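PDB 2R0X: possible flavin reductase from Haemophilus somnus 129PT, which probably binds FMN and reduces riboflavin with NADPH, and adopts a split-barrel-like fold. Local coordinates for residues I21-T34 / L80-F94. Sequence-based numbering, arbitrary orientation. Where two conformers were deposited one is given.
With ACT (acetate ion), chain F; SO4 (sulfate ion), chain H; SO4 (sulfate ion), chain I.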
ATOM      1  N   ILE A  21      -2.371   0.947 -12.784  1.00  4.83           N
ATOM      2  CA  ILE A  21      -2.751  -0.092 -13.715  1.00  5.55           C
ATOM      3  C   ILE A  21      -1.528  -1.007 -13.853  1.00  4.64           C
ATOM      4  O   ILE A  21      -0.419  -0.537 -14.202  1.00  5.36           O
ATOM      5  CB  ILE A  21      -3.240   0.441 -15.052  1.00  6.48           C
ATOM      6  CG1 ILE A  21      -4.564   1.175 -14.846  1.00  6.52           C
ATOM      7  CG2 ILE A  21      -3.432  -0.722 -16.036  1.00  6.65           C
ATOM      8  CD1 ILE A  21      -5.053   1.955 -16.077  1.00  7.94           C
ATOM      9  N   VAL A  22      -1.685  -2.260 -13.460  1.00  4.73           N
ATOM     10  CA  VAL A  22      -0.597  -3.228 -13.407  1.00  5.02           C
ATOM     11  C   VAL A  22      -0.715  -4.082 -14.646  1.00  5.26           C
ATOM     12  O   VAL A  22      -1.745  -4.694 -14.873  1.00  6.56           O
ATOM     13  CB  VAL A  22      -0.709  -4.052 -12.126  1.00  6.38           C
ATOM     14  CG1 VAL A  22       0.382  -5.158 -12.104  1.00  7.56           C
ATOM     15  CG2 VAL A  22      -0.601  -3.111 -10.883  1.00  7.36           C
ATOM     16  N   THR A  23       0.358  -4.173 -15.434  1.00  5.61           N
ATOM     17  CA  THR A  23       0.286  -4.845 -16.729  1.00  5.65           C
ATOM     18  C   THR A  23       1.405  -5.870 -16.857  1.00  6.38           C
ATOM     19  O   THR A  23       2.390  -5.857 -16.153  1.00  6.80           O
ATOM     20  CB  THR A  23       0.462  -3.829 -17.855  1.00  6.32           C
ATOM     21  OG1 THR A  23       1.747  -3.257 -17.753  1.00  7.46           O
ATOM     22  CG2 THR A  23      -0.616  -2.739 -17.811  1.00  6.91           C
ATOM     23  N   THR A  24       1.215  -6.751 -17.836  1.00  6.71           N
ATOM     24  CA  THR A  24       2.215  -7.721 -18.236  1.00  7.69           C
ATOM     25  C   THR A  24       1.971  -8.016 -19.725  1.00  8.80           C
ATOM     26  O   THR A  24       0.943  -7.657 -20.303  1.00  9.98           O
ATOM     27  CB  THR A  24       2.196  -8.998 -17.358  1.00  7.74           C
ATOM     28  OG1 THR A  24       3.377  -9.763 -17.596  1.00  9.91           O
ATOM     29  CG2 THR A  24       0.966  -9.870 -17.613  1.00  8.71           C
ATOM     30  N   SER A  25       2.940  -8.717 -20.313  0.50 13.12           N
ATOM     31  CA  SER A  25       2.984  -9.004 -21.745  0.50 17.44           C
ATOM     32  C   SER A  25       2.924 -10.477 -22.035  0.50 21.60           C
ATOM     33  O   SER A  25       3.599 -11.257 -21.349  0.50 20.37           O
ATOM     34  CB  SER A  25       4.344  -8.609 -22.256  0.50 18.29           C
ATOM     35  OG  SER A  25       5.250  -9.614 -21.822  0.50 21.03           O
ATOM     36  N   GLY A  26       2.330 -10.828 -23.176  1.00 26.22           N
ATOM     37  CA  GLY A  26       2.048 -12.208 -23.434  1.00 32.39           C
ATOM     38  C   GLY A  26       2.001 -12.397 -24.929  1.00 36.59           C
ATOM     39  O   GLY A  26       2.110 -11.437 -25.706  1.00 37.18           O
ATOM     40  N   GLU A  27       1.880 -13.662 -25.295  0.50 39.63           N
ATOM     41  CA  GLU A  27       1.526 -14.088 -26.635  0.50 41.14           C
ATOM     42  C   GLU A  27       0.021 -13.939 -26.735  0.50 41.69           C
ATOM     43  O   GLU A  27      -0.486 -13.411 -27.736  0.50 42.33           O
ATOM     44  CB  GLU A  27       1.944 -15.535 -26.830  0.50 41.52           C
ATOM     45  CG  GLU A  27       1.963 -16.026 -28.273  0.50 41.35           C
ATOM     46  CD  GLU A  27       2.926 -17.186 -28.446  0.50 40.71           C
ATOM     47  OE1 GLU A  27       3.993 -17.135 -27.812  0.50 39.11           O
ATOM     48  OE2 GLU A  27       2.628 -18.134 -29.208  0.50 40.89           O
ATOM     49  N   THR A  28      -0.686 -14.310 -25.655  1.00 40.77           N
ATOM     50  CA  THR A  28      -2.092 -13.967 -25.527  1.00 39.63           C
ATOM     51  C   THR A  28      -2.220 -12.443 -25.734  1.00 37.92           C
ATOM     52  O   THR A  28      -3.317 -11.928 -25.943  1.00 38.58           O
ATOM     53  CB  THR A  28      -2.670 -14.332 -24.147  1.00 38.41           C
ATOM     54  N   GLY A  29      -1.095 -11.731 -25.655  1.00 34.80           N
ATOM     55  CA  GLY A  29      -1.019 -10.296 -25.957  1.00 31.51           C
ATOM     56  C   GLY A  29      -0.845  -9.552 -24.648  1.00 26.50           C
ATOM     57  O   GLY A  29      -0.257 -10.125 -23.689  1.00 25.21           O
ATOM     58  N   GLN A  30      -1.346  -8.303 -24.581  1.00 21.95           N
ATOM     59  CA  GLN A  30      -1.247  -7.485 -23.349  1.00 16.29           C
ATOM     60  C   GLN A  30      -2.343  -7.807 -22.314  1.00 12.22           C
ATOM     61  O   GLN A  30      -3.468  -8.145 -22.668  1.00 12.36           O
ATOM     62  CB  GLN A  30      -1.308  -5.987 -23.670  1.00 16.97           C
ATOM     63  CG  GLN A  30      -0.346  -5.480 -24.774  1.00 18.38           C
ATOM     64  CD  GLN A  30      -0.738  -4.081 -25.400  1.00 21.34           C
ATOM     65  OE1 GLN A  30       0.071  -3.120 -25.417  1.00 25.79           O
ATOM     66  NE2 GLN A  30      -1.956  -3.989 -25.943  1.00 24.09           N
ATOM     67  N   HIS A  31      -1.986  -7.696 -21.036  1.00 10.05           N
ATOM     68  CA  HIS A  31      -2.913  -8.003 -19.937  1.00  7.75           C
ATOM     69  C   HIS A  31      -2.693  -6.960 -18.867  1.00  7.44           C
ATOM     70  O   HIS A  31      -1.569  -6.566 -18.610  1.00  7.93           O
ATOM     71  CB  HIS A  31      -2.660  -9.396 -19.359  1.00  9.04           C
ATOM     72  CG  HIS A  31      -2.721 -10.446 -20.402  1.00 11.47           C
ATOM     73  ND1 HIS A  31      -3.899 -10.993 -20.844  1.00 13.68           N
ATOM     74  CD2 HIS A  31      -1.747 -10.986 -21.162  1.00 14.28           C
ATOM     75  CE1 HIS A  31      -3.648 -11.870 -21.799  1.00 15.38           C
ATOM     76  NE2 HIS A  31      -2.344 -11.890 -22.007  1.00 16.14           N
ATOM     77  N   GLY A  32      -3.751  -6.539 -18.222  1.00  7.68           N
ATOM     78  CA  GLY A  32      -3.546  -5.646 -17.082  1.00  8.40           C
ATOM     79  C   GLY A  32      -4.776  -5.544 -16.230  1.00  7.06           C
ATOM     80  O   GLY A  32      -5.843  -6.016 -16.597  1.00  8.73           O
ATOM     81  N   PHE A  33      -4.633  -4.881 -15.092  1.00  6.20           N
ATOM     82  CA  PHE A  33      -5.713  -4.678 -14.146  1.00  7.09           C
ATOM     83  C   PHE A  33      -5.429  -3.457 -13.284  1.00  5.16           C
ATOM     84  O   PHE A  33      -4.303  -3.136 -12.992  1.00  5.94           O
ATOM     85  CB  PHE A  33      -5.966  -5.926 -13.269  1.00  7.99           C
ATOM     86  CG  PHE A  33      -4.842  -6.269 -12.321  1.00  8.22           C
ATOM     87  CD1 PHE A  33      -3.751  -6.997 -12.751  1.00  9.82           C
ATOM     88  CD2 PHE A  33      -4.864  -5.902 -10.974  1.00  9.70           C
ATOM     89  CE1 PHE A  33      -2.721  -7.335 -11.912  1.00 10.48           C
ATOM     90  CE2 PHE A  33      -3.781  -6.265 -10.119  1.00  9.75           C
ATOM     91  CZ  PHE A  33      -2.731  -6.968 -10.614  1.00 10.67           C
ATOM     92  N   THR A  34      -6.509  -2.818 -12.845  1.00  6.03           N
ATOM     93  CA  THR A  34      -6.418  -1.701 -11.896  1.00  6.06           C
ATOM     94  C   THR A  34      -6.151  -2.238 -10.495  1.00  6.70           C
ATOM     95  O   THR A  34      -6.825  -3.177 -10.055  1.00  7.59           O
ATOM     96  CB  THR A  34      -7.683  -0.859 -11.939  1.00  7.08           C
ATOM     97  OG1 THR A  34      -7.850  -0.400 -13.270  1.00  7.35           O
ATOM     98  CG2 THR A  34      -7.609   0.341 -11.000  1.00  8.73           C
ATOM     99  N   LEU A  80      -9.513   5.596 -17.369  1.00  7.92           N
ATOM    100  CA  LEU A  80      -8.666   4.442 -17.631  1.00  8.32           C
ATOM    101  C   LEU A  80      -8.677   3.486 -16.433  1.00  7.44           C
ATOM    102  O   LEU A  80      -8.699   2.253 -16.590  1.00  7.82           O
ATOM    103  CB  LEU A  80      -7.263   4.891 -18.018  1.00  9.55           C
ATOM    104  CG  LEU A  80      -6.429   3.853 -18.719  1.00 10.82           C
ATOM    105  CD1 LEU A  80      -7.005   3.504 -20.096  1.00 10.22           C
ATOM    106  CD2 LEU A  80      -5.021   4.431 -18.833  1.00 12.65           C
ATOM    107  N   SER A  81      -8.625   4.041 -15.225  1.00  7.51           N
ATOM    108  CA  SER A  81      -8.754   3.255 -14.017  1.00  7.33           C
ATOM    109  C   SER A  81     -10.023   2.402 -14.051  1.00  6.73           C
ATOM    110  O   SER A  81     -10.006   1.177 -13.811  1.00  6.96           O
ATOM    111  CB  SER A  81      -8.801   4.186 -12.810  1.00  7.57           C
ATOM    112  OG  SER A  81      -9.046   3.464 -11.630  1.00  9.10           O
ATOM    113  N   ASN A  82     -11.162   3.022 -14.348  1.00  7.43           N
ATOM    114  CA  ASN A  82     -12.403   2.274 -14.428  1.00  7.94           C
ATOM    115  C   ASN A  82     -12.357   1.215 -15.512  1.00  6.86           C
ATOM    116  O   ASN A  82     -12.831   0.093 -15.302  1.00  7.18           O
ATOM    117  CB  ASN A  82     -13.583   3.240 -14.670  1.00  8.30           C
ATOM    118  CG  ASN A  82     -13.912   4.091 -13.461  1.00 10.33           C
ATOM    119  OD1 ASN A  82     -13.410   3.858 -12.358  1.00 11.66           O
ATOM    120  ND2 ASN A  82     -14.799   5.069 -13.658  1.00 13.05           N
ATOM    121  N   ILE A  83     -11.827   1.530 -16.673  1.00  7.07           N
ATOM    122  CA  ILE A  83     -11.767   0.580 -17.756  1.00  7.87           C
ATOM    123  C   ILE A  83     -10.967  -0.676 -17.383  1.00  7.19           C
ATOM    124  O   ILE A  83     -11.377  -1.802 -17.691  1.00  7.73           O
ATOM    125  CB  ILE A  83     -11.162   1.289 -18.997  1.00  7.82           C
ATOM    126  CG1 ILE A  83     -12.214   2.221 -19.614  1.00  8.52           C
ATOM    127  CG2 ILE A  83     -10.558   0.288 -20.012  1.00  8.70           C
ATOM    128  CD1 ILE A  83     -11.590   3.263 -20.537  1.00 10.47           C
ATOM    129  N   PHE A  84      -9.848  -0.480 -16.709  1.00  6.49           N
ATOM    130  CA  PHE A  84      -9.014  -1.599 -16.294  1.00  6.49           C
ATOM    131  C   PHE A  84      -9.478  -2.330 -15.020  1.00  7.18           C
ATOM    132  O   PHE A  84      -8.894  -3.309 -14.612  1.00  7.65           O
ATOM    133  CB  PHE A  84      -7.550  -1.166 -16.201  1.00  6.76           C
ATOM    134  CG  PHE A  84      -6.818  -1.258 -17.516  1.00  6.41           C
ATOM    135  CD1 PHE A  84      -6.826  -0.217 -18.419  1.00  7.11           C
ATOM    136  CD2 PHE A  84      -6.067  -2.406 -17.789  1.00  7.43           C
ATOM    137  CE1 PHE A  84      -6.141  -0.363 -19.634  1.00  7.63           C
ATOM    138  CE2 PHE A  84      -5.391  -2.501 -18.976  1.00  7.79           C
ATOM    139  CZ  PHE A  84      -5.418  -1.450 -19.887  1.00  8.03           C
ATOM    140  N   ALA A  85     -10.593  -1.877 -14.464  1.00  7.74           N
ATOM    141  CA  ALA A  85     -11.289  -2.561 -13.362  1.00  9.00           C
ATOM    142  C   ALA A  85     -12.542  -3.271 -13.802  1.00  9.86           C
ATOM    143  O   ALA A  85     -13.260  -3.797 -12.953  1.00 12.48           O
ATOM    144  CB  ALA A  85     -11.654  -1.521 -12.282  1.00  9.49           C
ATOM    145  N   SER A  86     -12.867  -3.245 -15.081  0.50  8.65           N
ATOM    146  CA  SER A  86     -14.159  -3.707 -15.577  0.50  9.45           C
ATOM    147  C   SER A  86     -14.017  -4.835 -16.614  0.50  9.45           C
ATOM    148  O   SER A  86     -13.030  -4.912 -17.313  0.50  8.38           O
ATOM    149  CB  SER A  86     -14.884  -2.517 -16.217  0.50  9.89           C
ATOM    150  OG  SER A  86     -15.074  -1.423 -15.330  0.70 12.20           O
ATOM    151  N   PRO A  87     -15.008  -5.727 -16.724  1.00 10.79           N
ATOM    152  CA  PRO A  87     -14.949  -6.908 -17.592  1.00 12.52           C
ATOM    153  C   PRO A  87     -15.078  -6.524 -19.070  1.00 12.69           C
ATOM    154  O   PRO A  87     -16.118  -6.719 -19.731  1.00 16.72           O
ATOM    155  CB  PRO A  87     -16.100  -7.780 -17.113  1.00 12.99           C
ATOM    156  CG  PRO A  87     -17.070  -6.807 -16.651  1.00 12.40           C
ATOM    157  CD  PRO A  87     -16.276  -5.700 -15.995  1.00 12.31           C
ATOM    158  N   LEU A  88     -13.997  -5.955 -19.562  1.00 11.47           N
ATOM    159  CA  LEU A  88     -13.766  -5.695 -20.963  1.00 11.41           C
ATOM    160  C   LEU A  88     -12.681  -6.594 -21.460  1.00 11.69           C
ATOM    161  O   LEU A  88     -11.812  -6.986 -20.680  1.00 13.24           O
ATOM    162  CB  LEU A  88     -13.252  -4.265 -21.150  1.00 12.31           C
ATOM    163  CG  LEU A  88     -14.297  -3.204 -20.946  1.00 13.17           C
ATOM    164  CD1 LEU A  88     -13.703  -1.799 -20.848  1.00 16.21           C
ATOM    165  CD2 LEU A  88     -15.329  -3.252 -22.094  1.00 15.00           C
ATOM    166  N   SER A  89     -12.670  -6.882 -22.750  1.00 11.56           N
ATOM    167  CA  SER A  89     -11.519  -7.583 -23.326  1.00 12.25           C
ATOM    168  C   SER A  89     -10.226  -6.762 -23.156  1.00 10.97           C
ATOM    169  O   SER A  89     -10.262  -5.520 -23.075  1.00 10.24           O
ATOM    170  CB  SER A  89     -11.755  -7.841 -24.810  1.00 14.17           C
ATOM    171  OG  SER A  89     -11.660  -6.623 -25.525  1.00 15.20           O
ATOM    172  N   GLN A  90      -9.081  -7.441 -23.122  1.00 11.35           N
ATOM    173  CA  GLN A  90      -7.837  -6.696 -23.040  1.00 10.99           C
ATOM    174  C   GLN A  90      -7.662  -5.809 -24.271  1.00 11.28           C
ATOM    175  O   GLN A  90      -7.175  -4.686 -24.158  1.00 11.40           O
ATOM    176  CB  GLN A  90      -6.627  -7.606 -22.899  1.00 11.03           C
ATOM    177  CG  GLN A  90      -6.613  -8.550 -21.691  1.00 13.35           C
ATOM    178  CD  GLN A  90      -6.937  -7.871 -20.403  1.00 12.45           C
ATOM    179  OE1 GLN A  90      -6.242  -6.946 -19.943  1.00 13.16           O
ATOM    180  NE2 GLN A  90      -8.042  -8.315 -19.798  1.00 15.21           N
ATOM    181  N   GLU A  91      -8.111  -6.246 -25.442  1.00 11.87           N
ATOM    182  CA  GLU A  91      -7.986  -5.411 -26.607  1.00 13.37           C
ATOM    183  C   GLU A  91      -8.717  -4.095 -26.458  1.00 11.74           C
ATOM    184  O   GLU A  91      -8.189  -3.030 -26.787  1.00 12.41           O
ATOM    185  CB  GLU A  91      -8.467  -6.171 -27.832  1.00 16.18           C
ATOM    186  CG  GLU A  91      -8.141  -5.475 -29.121  1.00 18.01           C
ATOM    187  N   GLU A  92      -9.934  -4.150 -25.957  1.00 11.77           N
ATOM    188  CA  GLU A  92     -10.698  -2.939 -25.717  1.00 12.65           C
ATOM    189  C   GLU A  92     -10.004  -2.086 -24.657  1.00 10.25           C
ATOM    190  O   GLU A  92      -9.817  -0.899 -24.849  1.00 10.67           O
ATOM    191  CB  GLU A  92     -12.146  -3.211 -25.338  1.00 15.67           C
ATOM    192  CG  GLU A  92     -12.907  -1.929 -24.850  1.00 18.69           C
ATOM    193  CD  GLU A  92     -12.926  -0.720 -25.832  1.00 21.04           C
ATOM    194  OE1 GLU A  92     -12.950  -0.999 -27.044  1.00 20.64           O
ATOM    195  OE2 GLU A  92     -12.934   0.495 -25.380  1.00 23.03           O
ATOM    196  N   ARG A  93      -9.589  -2.698 -23.546  1.00  9.47           N
ATOM    197  CA  ARG A  93      -8.934  -1.932 -22.489  1.00  9.40           C
ATOM    198  C   ARG A  93      -7.726  -1.157 -23.054  1.00  8.27           C
ATOM    199  O   ARG A  93      -7.593   0.043 -22.864  1.00  9.35           O
ATOM    200  CB  ARG A  93      -8.484  -2.818 -21.342  1.00  8.51           C
ATOM    201  CG  ARG A  93      -9.570  -3.390 -20.478  1.00  9.16           C
ATOM    202  CD  ARG A  93      -8.953  -4.277 -19.389  1.00  9.06           C
ATOM    203  NE  ARG A  93      -9.884  -4.631 -18.339  1.00 10.14           N
ATOM    204  CZ  ARG A  93      -9.564  -5.456 -17.355  1.00 10.36           C
ATOM    205  NH1 ARG A  93      -8.403  -6.057 -17.339  1.00 11.67           N
ATOM    206  NH2 ARG A  93     -10.428  -5.704 -16.408  1.00 11.52           N
ATOM    207  N   PHE A  94      -6.810  -1.870 -23.689  1.00  8.73           N
ATOM    208  CA  PHE A  94      -5.534  -1.261 -24.099  1.00  9.79           C
ATOM    209  C   PHE A  94      -5.762  -0.196 -25.167  1.00 11.26           C
ATOM    210  O   PHE A  94      -4.985   0.776 -25.263  1.00 10.92           O
ATOM    211  CB  PHE A  94      -4.488  -2.314 -24.524  1.00  9.54           C
ATOM    212  CG  PHE A  94      -3.805  -2.967 -23.330  1.00  8.33           C
ATOM    213  CD1 PHE A  94      -4.393  -4.020 -22.645  1.00  8.80           C
ATOM    214  CD2 PHE A  94      -2.673  -2.420 -22.817  1.00  7.85           C
ATOM    215  CE1 PHE A  94      -3.818  -4.538 -21.512  1.00  8.33           C
ATOM    216  CE2 PHE A  94      -2.093  -2.913 -21.697  1.00  8.13           C
ATOM    217  CZ  PHE A  94      -2.651  -4.009 -21.075  1.00  8.55           C
TER
HETATM  218  C   ACT F 162      -0.166 -15.155 -22.094  1.00 25.14           C
HETATM  219  O   ACT F 162      -1.157 -15.852 -21.965  1.00 28.33           O
HETATM  220  OXT ACT F 162      -0.418 -14.052 -22.579  1.00 28.00           O
HETATM  221  CH3 ACT F 162       1.227 -15.676 -21.885  1.00 23.67           C
HETATM  222  S   SO4 H 164      -9.006  -8.915 -14.986  0.70 10.21           S
HETATM  223  O1  SO4 H 164      -8.499  -9.406 -16.265  0.70 13.12           O
HETATM  224  O2  SO4 H 164      -8.631  -9.771 -13.932  0.70 12.68           O
HETATM  225  O3  SO4 H 164     -10.429  -8.832 -15.226  0.70 15.83           O
HETATM  226  O4  SO4 H 164      -8.533  -7.543 -14.774  0.70 13.88           O
HETATM  227  S   SO4 I 165      -7.879 -12.915 -21.245  1.00 48.60           S
HETATM  228  O1  SO4 I 165      -6.840 -12.975 -22.285  1.00 48.81           O
HETATM  229  O2  SO4 I 165      -7.448 -13.716 -20.091  1.00 48.13           O
HETATM  230  O3  SO4 I 165      -9.132 -13.467 -21.794  1.00 48.72           O
HETATM  231  O4  SO4 I 165      -8.105 -11.510 -20.908  1.00 48.33           O
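Phe94, Gln30 and Thr34 bury the most surface where the hairpin of strands 21-25 and 30-34 receives helix 78-84 and the short helix 90-94. Gln30 lies across one face of the Phe94 ring: its CB sits over the ring centre, 3.5 Å from the centroid in a CH-pi contact, and its extended chain carries the amide on toward Phe94 CB and CG, stacked with the two planes 28° apart. The opposite face of Phe94 meets Phe84 CZ, while Gly32 N lies at its edge.

Phe84 is itself layered, with Ile21 CG2 over one face and Arg93 CB over the other. Ile21 CD1 continues past this ring to Leu80 CG, at 3.5 Å. The Gly32 backbone passes the edge of Phe84, its C atom 3.7 Å from Phe84 CD2.

Polar bonds fasten the margin of strand 30-34. With CG2 anti to the backbone N, Thr34 turns OG1 (chi1 -58°) to donate to Ser81 O over 2.7 Å, in the carbonyl plane and on a lone pair. Thr34 N reaches Phe84 O at 3.0 Å, from above the carbonyl plane. Two residues back along the strand, the bent side chain of Gln90 brings OE1 to Gly32 N at 3.1 Å.

Arg93 NH1 and NH2 both donate to O4 of one sulfate, NH1 at 3.0 Å, and NH2 also bonds Ser86 O; Arg57 and Ala58 hold a sulfate as well. The aromatic layers thus pack the helices on the barrel hairpin, while the N-H groups of Gly32 and Thr34 are taken up by a glutamine side chain and a backbone carbonyl, and the Thr34 hydroxyl by Ser81 O; the sulfates, probably from the crystallisation liquor, are consistent with a site beside Arg93 that attracts anions.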